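Local coordinates for protein hydrogenase maturation protease (Wolinella succinogenes, PDB 3PU6) that probably acts as an endopeptidase in the maturation of hydrogenase, thereby activating that enzyme, at residues 29-34 against 136-141; 18-23 against 110-115. All blocks are in the same frame, centred on the assembly; numbering follows the deposited sequence.

Overall arrangement
Both contacts involve helix 20-31, one at each end: contact 2 sets its first turn against strand 106-114, and contact 1 sets its last residue and the turn beyond it against helix 128-147. Their centres lie 14 Å apart, but they are continuous through the core, where Ala137 CB meets Ile112 CD1 at 3.9 Å and Ile141 CD1 meets Leu110 CD1 at 4.0 Å. Helix 128-147 therefore packs on the strand that precedes it in the chain, while contact 1 supplies its packing against the end of helix 20-31. The centre of contact 2, buried and apolar, is about 8 Å from the centre of the chain; that of contact 1, partly buried and bordering solvent, is about 11 Å from it.

Contact 1: residues 29-34 against 136-141; sequences EEQMPE and VALGRI
Gln31 uses OE1 for a hydrogen bond to Lys142 NZ, one turn beyond Leu138 on helix 128-147, while the face of the same amide lies against Leu138. The methyl CD2 of Leu138 sits over that face, offset toward the outer end that carries OE1 and NE2, 3.4 Å from Gln31 NE2 and 3.6 Å from Gln31 CD. Glutamine suits this boundary: its chain stays extended beyond CG and reaches toward helix 128-147, with one surface for a leucine and an oxygen for a lysine.

Met32, modelled as selenomethionine, is the first residue to leave helical geometry, and it turns its side chain inward at the end of helix 20-31. A bend at chi3 (66°) folds the methyl back, so that SE leads and rests 3.7 Å from Ile141 CG2. Leu138 CD1 flanks SE more loosely, at 4.4 Å. A long, unbranched methionine chain covers most of the 9.3 Å between the CA atoms of Met32 and Ile141, and the branch methyl CG2 of Ile141 meets it.

Leu138 also packs on Leu24, Leu27 and Val28 of helix 20-31, and Met32 reaches on to Lys142 and Asp145. Ile141 touches Trp35 on the edge strand 35-41, so the contact joins the C-terminal end of helix 20-31 to helix 128-147, where the chain turns into that strand.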
ATOM      1  N   GLU A  29       5.742   8.289  -5.916  1.00 42.88           N
ATOM      2  CA  GLU A  29       5.865   9.711  -5.690  1.00 41.71           C
ATOM      3  C   GLU A  29       6.734  10.338  -6.774  1.00 44.63           C
ATOM      4  O   GLU A  29       6.388  11.390  -7.316  1.00 44.57           O
ATOM      5  CB  GLU A  29       6.506   9.935  -4.331  1.00 40.43           C
ATOM      6  CG  GLU A  29       5.783  10.936  -3.486  1.00 41.62           C
ATOM      7  CD  GLU A  29       6.574  11.311  -2.274  1.00 44.89           C
ATOM      8  OE1 GLU A  29       7.665  10.723  -2.069  1.00 45.10           O
ATOM      9  OE2 GLU A  29       6.104  12.201  -1.537  1.00 48.11           O
ATOM     10  N   GLU A  30       7.862   9.686  -7.066  1.00 44.44           N
ATOM     11  CA  GLU A  30       8.783  10.095  -8.122  1.00 45.61           C
ATOM     12  C   GLU A  30       8.193   9.887  -9.501  1.00 45.76           C
ATOM     13  O   GLU A  30       8.073  10.822 -10.279  1.00 48.18           O
ATOM     14  CB  GLU A  30      10.084   9.300  -8.051  1.00 45.24           C
ATOM     15  CG  GLU A  30      11.030   9.768  -6.980  1.00 52.23           C
ATOM     16  CD  GLU A  30      11.968   8.659  -6.513  1.00 56.67           C
ATOM     17  OE1 GLU A  30      12.203   7.710  -7.301  1.00 54.63           O
ATOM     18  OE2 GLU A  30      12.465   8.738  -5.360  1.00 59.11           O
ATOM     19  N   GLN A  31       7.836   8.652  -9.814  1.00 45.53           N
ATOM     20  CA  GLN A  31       7.448   8.310 -11.173  1.00 45.70           C
ATOM     21  C   GLN A  31       6.018   8.678 -11.564  1.00 47.40           C
ATOM     22  O   GLN A  31       5.705   8.781 -12.751  1.00 49.74           O
ATOM     23  CB  GLN A  31       7.666   6.828 -11.404  1.00 44.99           C
ATOM     24  CG  GLN A  31       9.054   6.364 -11.041  1.00 45.09           C
ATOM     25  CD  GLN A  31       9.343   4.998 -11.605  1.00 46.79           C
ATOM     26  OE1 GLN A  31       8.580   4.481 -12.433  1.00 46.62           O
ATOM     27  NE2 GLN A  31      10.451   4.400 -11.173  1.00 45.33           N
HETATM   28  N   MSE A  32       5.154   8.890 -10.575  1.00 47.80           N
HETATM   29  CA  MSE A  32       3.720   8.923 -10.835  1.00 46.52           C
HETATM   30  C   MSE A  32       2.987  10.069 -10.174  1.00 46.15           C
HETATM   31  O   MSE A  32       2.136   9.850  -9.316  1.00 46.88           O
HETATM   32  CB  MSE A  32       3.103   7.596 -10.414  1.00 45.96           C
HETATM   33  CG  MSE A  32       3.890   6.417 -10.982  1.00 49.40           C
HETATM   34 SE   MSE A  32       2.912   4.741 -11.103  1.00 72.54          SE
HETATM   35  CE  MSE A  32       1.576   5.217 -12.442  1.00 44.07           C
ATOM     36  N   PRO A  33       3.292  11.296 -10.611  1.00 47.31           N
ATOM     37  CA  PRO A  33       2.792  12.565 -10.069  1.00 46.27           C
ATOM     38  C   PRO A  33       1.264  12.669 -10.005  1.00 46.49           C
ATOM     39  O   PRO A  33       0.750  13.395  -9.158  1.00 46.39           O
ATOM     40  CB  PRO A  33       3.347  13.596 -11.053  1.00 47.92           C
ATOM     41  CG  PRO A  33       4.546  12.932 -11.659  1.00 47.76           C
ATOM     42  CD  PRO A  33       4.158  11.501 -11.784  1.00 47.67           C
ATOM     43  N   GLU A  34       0.550  11.974 -10.883  1.00 46.32           N
ATOM     44  CA  GLU A  34      -0.911  11.987 -10.838  1.00 46.93           C
ATOM     45  C   GLU A  34      -1.470  11.233  -9.627  1.00 45.46           C
ATOM     46  O   GLU A  34      -2.656  11.357  -9.282  1.00 43.39           O
ATOM     47  CB  GLU A  34      -1.485  11.407 -12.120  1.00 49.43           C
ATOM     48  CG  GLU A  34      -1.385  12.338 -13.297  1.00 52.33           C
ATOM     49  CD  GLU A  34      -2.189  11.845 -14.479  1.00 59.92           C
ATOM     50  OE1 GLU A  34      -2.944  10.857 -14.307  1.00 58.16           O
ATOM     51  OE2 GLU A  34      -2.067  12.439 -15.576  1.00 65.13           O
ATOM     52  N   VAL A 136       8.890  -4.446  -8.316  1.00 31.50           N
ATOM     53  CA  VAL A 136       7.846  -5.283  -8.892  1.00 31.48           C
ATOM     54  C   VAL A 136       6.452  -4.744  -8.556  1.00 32.52           C
ATOM     55  O   VAL A 136       5.541  -4.764  -9.391  1.00 33.52           O
ATOM     56  CB  VAL A 136       7.993  -6.747  -8.415  1.00 31.69           C
ATOM     57  CG1 VAL A 136       6.743  -7.549  -8.717  1.00 30.73           C
ATOM     58  CG2 VAL A 136       9.220  -7.389  -9.035  1.00 28.53           C
ATOM     59  N   ALA A 137       6.305  -4.249  -7.328  1.00 33.33           N
ATOM     60  CA  ALA A 137       5.068  -3.616  -6.857  1.00 33.38           C
ATOM     61  C   ALA A 137       4.767  -2.280  -7.570  1.00 34.14           C
ATOM     62  O   ALA A 137       3.610  -1.953  -7.838  1.00 33.75           O
ATOM     63  CB  ALA A 137       5.117  -3.422  -5.345  1.00 31.28           C
ATOM     64  N   LEU A 138       5.813  -1.512  -7.860  1.00 34.07           N
ATOM     65  CA  LEU A 138       5.688  -0.320  -8.667  1.00 33.95           C
ATOM     66  C   LEU A 138       5.099  -0.735 -10.010  1.00 36.32           C
ATOM     67  O   LEU A 138       4.189  -0.096 -10.540  1.00 37.40           O
ATOM     68  CB  LEU A 138       7.059   0.292  -8.861  1.00 34.60           C
ATOM     69  CG  LEU A 138       7.141   1.616  -9.612  1.00 36.80           C
ATOM     70  CD1 LEU A 138       6.228   2.675  -9.009  1.00 37.00           C
ATOM     71  CD2 LEU A 138       8.577   2.064  -9.600  1.00 37.32           C
ATOM     72  N   GLY A 139       5.617  -1.834 -10.545  1.00 35.95           N
ATOM     73  CA  GLY A 139       5.137  -2.370 -11.796  1.00 35.56           C
ATOM     74  C   GLY A 139       3.630  -2.461 -11.802  1.00 38.43           C
ATOM     75  O   GLY A 139       2.971  -1.960 -12.720  1.00 38.50           O
ATOM     76  N   ARG A 140       3.079  -3.086 -10.763  1.00 37.02           N
ATOM     77  CA  ARG A 140       1.640  -3.342 -10.698  1.00 36.13           C
ATOM     78  C   ARG A 140       0.799  -2.080 -10.517  1.00 35.17           C
ATOM     79  O   ARG A 140      -0.353  -2.031 -10.949  1.00 34.57           O
ATOM     80  CB  ARG A 140       1.328  -4.369  -9.607  1.00 37.09           C
ATOM     81  CG  ARG A 140       2.328  -5.518  -9.567  1.00 37.19           C
ATOM     82  CD  ARG A 140       2.242  -6.387 -10.817  1.00 38.49           C
ATOM     83  NE  ARG A 140       0.947  -7.063 -10.889  1.00 40.54           N
ATOM     84  CZ  ARG A 140       0.617  -8.141 -10.176  1.00 41.74           C
ATOM     85  NH1 ARG A 140       1.494  -8.685  -9.325  1.00 38.23           N
ATOM     86  NH2 ARG A 140      -0.594  -8.682 -10.312  1.00 41.31           N
ATOM     87  N   ILE A 141       1.372  -1.061  -9.883  1.00 35.42           N
ATOM     88  CA  ILE A 141       0.658   0.206  -9.704  1.00 36.05           C
ATOM     89  C   ILE A 141       0.542   0.853 -11.055  1.00 35.78           C
ATOM     90  O   ILE A 141      -0.483   1.431 -11.387  1.00 35.53           O
ATOM     91  CB  ILE A 141       1.373   1.187  -8.721  1.00 36.55           C
ATOM     92  CG1 ILE A 141       1.149   0.746  -7.281  1.00 33.46           C
ATOM     93  CG2 ILE A 141       0.815   2.592  -8.864  1.00 35.99           C
ATOM     94  CD1 ILE A 141      -0.307   0.782  -6.888  1.00 32.90           C
TER

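Contact 2: residues 18-23 against 110-115; sequences DGVAIA and LGISVL
This is helix-on-sheet packing: Val20, in the first turn of helix 20-31, rests on Ile112 and Val114 of strand 106-114, an inner strand of the mixed sheet, and Ala21 beside it reaches Ile112. The helix is the connection of a beta-alpha-beta crossover between the parallel, neighbouring strands 5-10 and 35-41, and its N-terminal end reaches across to this more distant strand, which backbone bonds such as those of Ile112 with Asp63 keep in the sheet. Gly19 occupies the N-cap position, and its O accepts the bond from Ala23 N at 2.9 Å, which fixes the turn bearing Val20.

Val20 carries the contact. With chi1 at 73°, its CG1 lies between the backbone N and the carbonyl carbon and points at the strand. There it lies against CB and between the two branches of Ile112: CB and CG2 of Ile112 are each 3.9 Å from Val20 CG1, and Ile112 CD1 is 4.0 Å away. The second methyl, Val20 CG2, approaches Ile112 CG2 at 4.1 Å, and the two side chains meet at a slant. Further along the strand, Val114 CG1 stands 4.2 Å from Val20 CG1. Because strand residues alternate, Ile112 and Val114 face the helix while Ser113 turns away, its OG weakly bonded to Glu72 O.

The small Ala21 lets the helix come near, its CA 4.5 Å from Ile112 CD1. Ala64 of strand 58-66 and Ala134 of helix 128-147 also border Val20, and Ala137 borders Ile112. The partners are beta-branched or small, and the interaction is purely van der Waals and hydrophobic; its specificity therefore comes from fitting methyl groups together.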
ATOM      1  N   ASP A  18       9.873  -4.296   6.670  1.00 29.91           N
ATOM      2  CA  ASP A  18       8.512  -3.898   7.007  1.00 31.19           C
ATOM      3  C   ASP A  18       8.247  -2.477   6.530  1.00 30.75           C
ATOM      4  O   ASP A  18       7.129  -1.967   6.609  1.00 31.36           O
ATOM      5  CB  ASP A  18       8.243  -4.046   8.503  1.00 31.74           C
ATOM      6  CG  ASP A  18       6.827  -3.638   8.892  1.00 34.72           C
ATOM      7  OD1 ASP A  18       5.843  -4.225   8.366  1.00 34.64           O
ATOM      8  OD2 ASP A  18       6.699  -2.731   9.757  1.00 36.80           O
ATOM      9  N   GLY A  19       9.287  -1.847   6.009  1.00 30.05           N
ATOM     10  CA  GLY A  19       9.111  -0.571   5.357  1.00 31.20           C
ATOM     11  C   GLY A  19       9.017  -0.665   3.844  1.00 31.26           C
ATOM     12  O   GLY A  19       9.071   0.360   3.176  1.00 33.23           O
ATOM     13  N   VAL A  20       8.877  -1.875   3.304  1.00 28.63           N
ATOM     14  CA  VAL A  20       8.860  -2.064   1.864  1.00 30.15           C
ATOM     15  C   VAL A  20       7.808  -1.188   1.212  1.00 30.68           C
ATOM     16  O   VAL A  20       8.085  -0.577   0.180  1.00 30.37           O
ATOM     17  CB  VAL A  20       8.672  -3.568   1.425  1.00 30.44           C
ATOM     18  CG1 VAL A  20       7.234  -4.059   1.670  1.00 28.30           C
ATOM     19  CG2 VAL A  20       9.079  -3.761  -0.022  1.00 26.22           C
ATOM     20  N   ALA A  21       6.616  -1.126   1.813  1.00 29.35           N
ATOM     21  CA  ALA A  21       5.540  -0.310   1.263  1.00 29.75           C
ATOM     22  C   ALA A  21       5.835   1.197   1.371  1.00 31.70           C
ATOM     23  O   ALA A  21       5.280   1.991   0.626  1.00 32.20           O
ATOM     24  CB  ALA A  21       4.221  -0.649   1.904  1.00 29.19           C
ATOM     25  N   ILE A  22       6.705   1.588   2.295  1.00 31.12           N
ATOM     26  CA  ILE A  22       7.142   2.967   2.369  1.00 32.47           C
ATOM     27  C   ILE A  22       8.050   3.202   1.183  1.00 33.79           C
ATOM     28  O   ILE A  22       7.980   4.237   0.512  1.00 35.30           O
ATOM     29  CB  ILE A  22       7.921   3.301   3.675  1.00 33.57           C
ATOM     30  CG1 ILE A  22       7.131   2.908   4.923  1.00 31.34           C
ATOM     31  CG2 ILE A  22       8.253   4.763   3.713  1.00 33.74           C
ATOM     32  CD1 ILE A  22       5.737   3.371   4.896  1.00 32.00           C
ATOM     33  N   ALA A  23       8.912   2.233   0.912  1.00 32.90           N
ATOM     34  CA  ALA A  23       9.789   2.335  -0.243  1.00 32.73           C
ATOM     35  C   ALA A  23       8.961   2.511  -1.538  1.00 34.82           C
ATOM     36  O   ALA A  23       9.191   3.426  -2.333  1.00 36.85           O
ATOM     37  CB  ALA A  23      10.683   1.134  -0.312  1.00 31.06           C
ATOM     38  N   LEU A 110      -2.811  -4.053  -1.796  1.00 29.11           N
ATOM     39  CA  LEU A 110      -1.572  -4.539  -2.391  1.00 29.67           C
ATOM     40  C   LEU A 110      -0.598  -5.057  -1.334  1.00 30.01           C
ATOM     41  O   LEU A 110       0.093  -4.268  -0.695  1.00 30.09           O
ATOM     42  CB  LEU A 110      -0.895  -3.421  -3.176  1.00 30.27           C
ATOM     43  CG  LEU A 110       0.269  -3.775  -4.118  1.00 31.08           C
ATOM     44  CD1 LEU A 110       0.587  -2.596  -5.005  1.00 30.93           C
ATOM     45  CD2 LEU A 110       1.518  -4.221  -3.381  1.00 30.99           C
ATOM     46  N   GLY A 111      -0.541  -6.378  -1.157  1.00 30.32           N
ATOM     47  CA  GLY A 111       0.326  -6.990  -0.166  1.00 30.28           C
ATOM     48  C   GLY A 111       1.649  -7.431  -0.750  1.00 30.43           C
ATOM     49  O   GLY A 111       1.686  -8.072  -1.791  1.00 31.78           O
ATOM     50  N   ILE A 112       2.740  -7.076  -0.084  1.00 29.72           N
ATOM     51  CA  ILE A 112       4.077  -7.419  -0.533  1.00 28.99           C
ATOM     52  C   ILE A 112       4.643  -8.314   0.529  1.00 29.32           C
ATOM     53  O   ILE A 112       4.849  -7.898   1.660  1.00 30.83           O
ATOM     54  CB  ILE A 112       4.961  -6.172  -0.701  1.00 28.24           C
ATOM     55  CG1 ILE A 112       4.286  -5.174  -1.640  1.00 28.90           C
ATOM     56  CG2 ILE A 112       6.356  -6.522  -1.214  1.00 27.37           C
ATOM     57  CD1 ILE A 112       4.826  -3.748  -1.510  1.00 30.24           C
ATOM     58  N   SER A 113       4.864  -9.566   0.178  1.00 29.45           N
ATOM     59  CA  SER A 113       5.257 -10.529   1.181  1.00 30.39           C
ATOM     60  C   SER A 113       6.726 -10.332   1.510  1.00 29.42           C
ATOM     61  O   SER A 113       7.537 -10.078   0.611  1.00 26.87           O
ATOM     62  CB  SER A 113       4.934 -11.965   0.751  1.00 30.20           C
ATOM     63  OG  SER A 113       5.658 -12.358  -0.396  1.00 35.00           O
ATOM     64  N   VAL A 114       7.043 -10.395   2.809  1.00 28.45           N
ATOM     65  CA  VAL A 114       8.418 -10.252   3.281  1.00 28.35           C
ATOM     66  C   VAL A 114       8.762 -11.412   4.187  1.00 27.98           C
ATOM     67  O   VAL A 114       7.889 -12.013   4.758  1.00 29.89           O
ATOM     68  CB  VAL A 114       8.684  -8.881   3.985  1.00 29.08           C
ATOM     69  CG1 VAL A 114       8.705  -7.738   2.970  1.00 28.27           C
ATOM     70  CG2 VAL A 114       7.655  -8.594   5.041  1.00 29.01           C
ATOM     71  N   LEU A 115      10.041 -11.741   4.282  1.00 28.95           N
ATOM     72  CA  LEU A 115      10.524 -12.721   5.247  1.00 30.50           C
ATOM     73  C   LEU A 115      10.458 -12.177   6.680  1.00 31.80           C
ATOM     74  O   LEU A 115      11.009 -11.118   6.992  1.00 30.60           O
ATOM     75  CB  LEU A 115      11.955 -13.145   4.903  1.00 31.86           C
ATOM     76  CG  LEU A 115      12.101 -13.884   3.564  1.00 32.29           C
ATOM     77  CD1 LEU A 115      13.532 -14.248   3.264  1.00 33.19           C
ATOM     78  CD2 LEU A 115      11.271 -15.131   3.549  1.00 30.33           C
TER